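Local coordinates for protein possible glutathione S-transferase (Rhodopseudomonas palustris, PDB 3M8N) that probably acts as a glutathione transferase, an enzyme of the GST superfamily that conjugates glutathione to electrophilic substrates, at residues 13-18 with 54-59. Numbering follows the deposited sequence.
Sequences GNSYKV and QVPLLE
The ring of P56 lies against the first turns of helix 13-24, where N14, S15 and V18 meet it through three different ring carbons. CG2 of V18 reaches CG of P56 at 3.8 Å, an oblique apolar contact; CG2 is turned beside the backbone N because the other methyl, CG1, stands anti to that N (chi1 179°). On the N14 side, CB sits 4.0 Å from P56 CD, and the backbone O of N14 also comes near CG. S15 OG lies 3.7 Å from P56 CB and 3.8 Å from CG1 of V55; it is hydrogen-bonded to the backbone N of M9, and P56 offers it no N-H, so the approach is van der Waals contact.

The peptide bond before P56 is cis, the cis-proline that precedes a strand in thioredoxin-like folds such as the GST N-terminal domain, where the residue before it usually offers its backbone to the cysteinyl part of glutathione. The strand it leads into, 57-59, pairs antiparallel with strand 4-8 through L57 and Y7. On the helix side, N14 OD1 accepts from K17 NZ at 3.2 Å, with a C=O...N angle of 161°, while ND2 bonds to E105 and K17 forms a salt bridge with E100, both on helix 87-117 of the C-terminal domain. With an alanine in place of P56, CG and CD are gone, which would probably leave V18 CG2 without its partner across the contact and weaken the preference for the cis peptide. The interface is therefore apolar and steric, the polar groups of N14 and S15 being met by K17, E105 and M9.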
loop_
_atom_site.group_PDB
_atom_site.type_symbol
_atom_site.label_atom_id
_atom_site.label_comp_id
_atom_site.label_asym_id
_atom_site.label_seq_id
_atom_site.Cartn_x
_atom_site.Cartn_y
_atom_site.Cartn_z
ATOM N N GLY A 13 2.489 -14.151 -5.321
ATOM C CA GLY A 13 1.368 -13.838 -4.457
ATOM C C GLY A 13 0.654 -12.561 -4.845
ATOM O O GLY A 13 -0.541 -12.471 -4.739
ATOM N N ASN A 14 1.386 -11.554 -5.297
ATOM C CA ASN A 14 0.752 -10.348 -5.803
ATOM C C ASN A 14 -0.103 -10.546 -7.005
ATOM O O ASN A 14 -1.152 -9.908 -7.096
ATOM C CB ASN A 14 1.780 -9.261 -6.095
ATOM C CG ASN A 14 2.310 -8.644 -4.850
ATOM O OD1 ASN A 14 1.595 -8.475 -3.904
ATOM N ND2 ASN A 14 3.585 -8.338 -4.831
ATOM N N SER A 15 0.355 -11.411 -7.914
ATOM C CA SER A 15 -0.344 -11.684 -9.113
ATOM C C SER A 15 -1.570 -12.489 -8.779
ATOM O O SER A 15 -2.629 -12.267 -9.381
ATOM C CB SER A 15 0.480 -12.511 -10.085
ATOM O OG SER A 15 1.398 -11.770 -10.856
ATOM N N TYR A 16 -1.433 -13.447 -7.872
ATOM C CA TYR A 16 -2.565 -14.244 -7.495
ATOM C C TYR A 16 -3.689 -13.433 -6.868
ATOM O O TYR A 16 -4.834 -13.732 -7.092
ATOM C CB TYR A 16 -2.148 -15.357 -6.560
ATOM C CG TYR A 16 -3.309 -16.054 -5.815
ATOM C CD1 TYR A 16 -4.302 -16.721 -6.502
ATOM C CD2 TYR A 16 -3.371 -16.057 -4.414
ATOM C CE1 TYR A 16 -5.364 -17.364 -5.809
ATOM C CE2 TYR A 16 -4.430 -16.694 -3.729
ATOM C CZ TYR A 16 -5.406 -17.347 -4.440
ATOM O OH TYR A 16 -6.407 -17.995 -3.797
ATOM N N LYS A 17 -3.388 -12.411 -6.069
ATOM C CA LYS A 17 -4.422 -11.461 -5.597
ATOM C C LYS A 17 -5.350 -10.956 -6.713
ATOM O O LYS A 17 -6.561 -10.955 -6.567
ATOM C CB LYS A 17 -3.794 -10.259 -4.891
ATOM C CG LYS A 17 -3.279 -10.546 -3.552
ATOM C CD LYS A 17 -1.954 -9.864 -3.337
ATOM C CE LYS A 17 -2.151 -8.502 -3.098
ATOM N NZ LYS A 17 -1.055 -8.150 -2.156
ATOM N N VAL A 18 -4.763 -10.516 -7.815
ATOM C CA VAL A 18 -5.493 -9.954 -8.890
ATOM C C VAL A 18 -6.276 -11.027 -9.618
ATOM O O VAL A 18 -7.415 -10.819 -9.953
ATOM C CB VAL A 18 -4.591 -9.273 -9.863
ATOM C CG1 VAL A 18 -5.434 -8.763 -10.909
ATOM C CG2 VAL A 18 -3.785 -8.120 -9.191
ATOM N N GLN A 54 7.507 -4.432 -13.134
ATOM C CA GLN A 54 6.485 -4.920 -12.220
ATOM C C GLN A 54 5.478 -5.902 -12.871
ATOM O O GLN A 54 4.906 -5.632 -13.898
ATOM C CB GLN A 54 5.754 -3.724 -11.632
ATOM C CG GLN A 54 6.624 -2.739 -10.907
ATOM C CD GLN A 54 5.989 -2.234 -9.623
ATOM O OE1 GLN A 54 5.937 -2.965 -8.602
ATOM N NE2 GLN A 54 5.537 -0.976 -9.635
ATOM N N VAL A 55 5.294 -7.039 -12.234
ATOM C CA VAL A 55 4.224 -8.004 -12.502
ATOM C C VAL A 55 3.443 -8.167 -11.159
ATOM O O VAL A 55 4.077 -8.336 -10.144
ATOM C CB VAL A 55 4.896 -9.337 -12.963
ATOM C CG1 VAL A 55 3.930 -10.371 -13.299
ATOM C CG2 VAL A 55 5.754 -9.072 -14.168
ATOM N N PRO A 56 2.079 -8.107 -11.138
ATOM C CA PRO A 56 1.147 -8.043 -12.243
ATOM C C PRO A 56 1.048 -6.645 -12.870
ATOM O O PRO A 56 1.413 -5.656 -12.244
ATOM C CB PRO A 56 -0.170 -8.479 -11.598
ATOM C CG PRO A 56 -0.094 -7.925 -10.198
ATOM C CD PRO A 56 1.369 -8.029 -9.839
ATOM N N LEU A 57 0.583 -6.607 -14.112
ATOM C CA LEU A 57 0.287 -5.389 -14.816
ATOM C C LEU A 57 -1.025 -5.578 -15.500
ATOM O O LEU A 57 -1.248 -6.589 -16.150
ATOM C CB LEU A 57 1.354 -5.136 -15.856
ATOM C CG LEU A 57 1.672 -3.721 -16.326
ATOM C CD1 LEU A 57 2.136 -2.851 -15.195
ATOM C CD2 LEU A 57 2.773 -3.850 -17.334
ATOM N N LEU A 58 -1.909 -4.601 -15.332
ATOM C CA LEU A 58 -3.196 -4.625 -15.976
ATOM C C LEU A 58 -3.269 -3.603 -17.082
ATOM O O LEU A 58 -3.280 -2.441 -16.818
ATOM C CB LEU A 58 -4.294 -4.294 -14.969
ATOM C CG LEU A 58 -5.739 -4.435 -15.387
ATOM C CD1 LEU A 58 -5.972 -5.856 -15.532
ATOM C CD2 LEU A 58 -6.681 -3.817 -14.354
ATOM N N GLU A 59 -3.350 -4.057 -18.329
ATOM C CA GLU A 59 -3.691 -3.164 -19.459
ATOM C C GLU A 59 -5.126 -2.777 -19.447
ATOM O O GLU A 59 -6.011 -3.629 -19.643
ATOM C CB GLU A 59 -3.578 -3.883 -20.792
ATOM C CG GLU A 59 -2.265 -3.837 -21.472
ATOM C CD GLU A 59 -2.367 -3.909 -22.995
ATOM O OE1 GLU A 59 -3.028 -3.009 -23.585
ATOM O OE2 GLU A 59 -1.740 -4.844 -23.577
#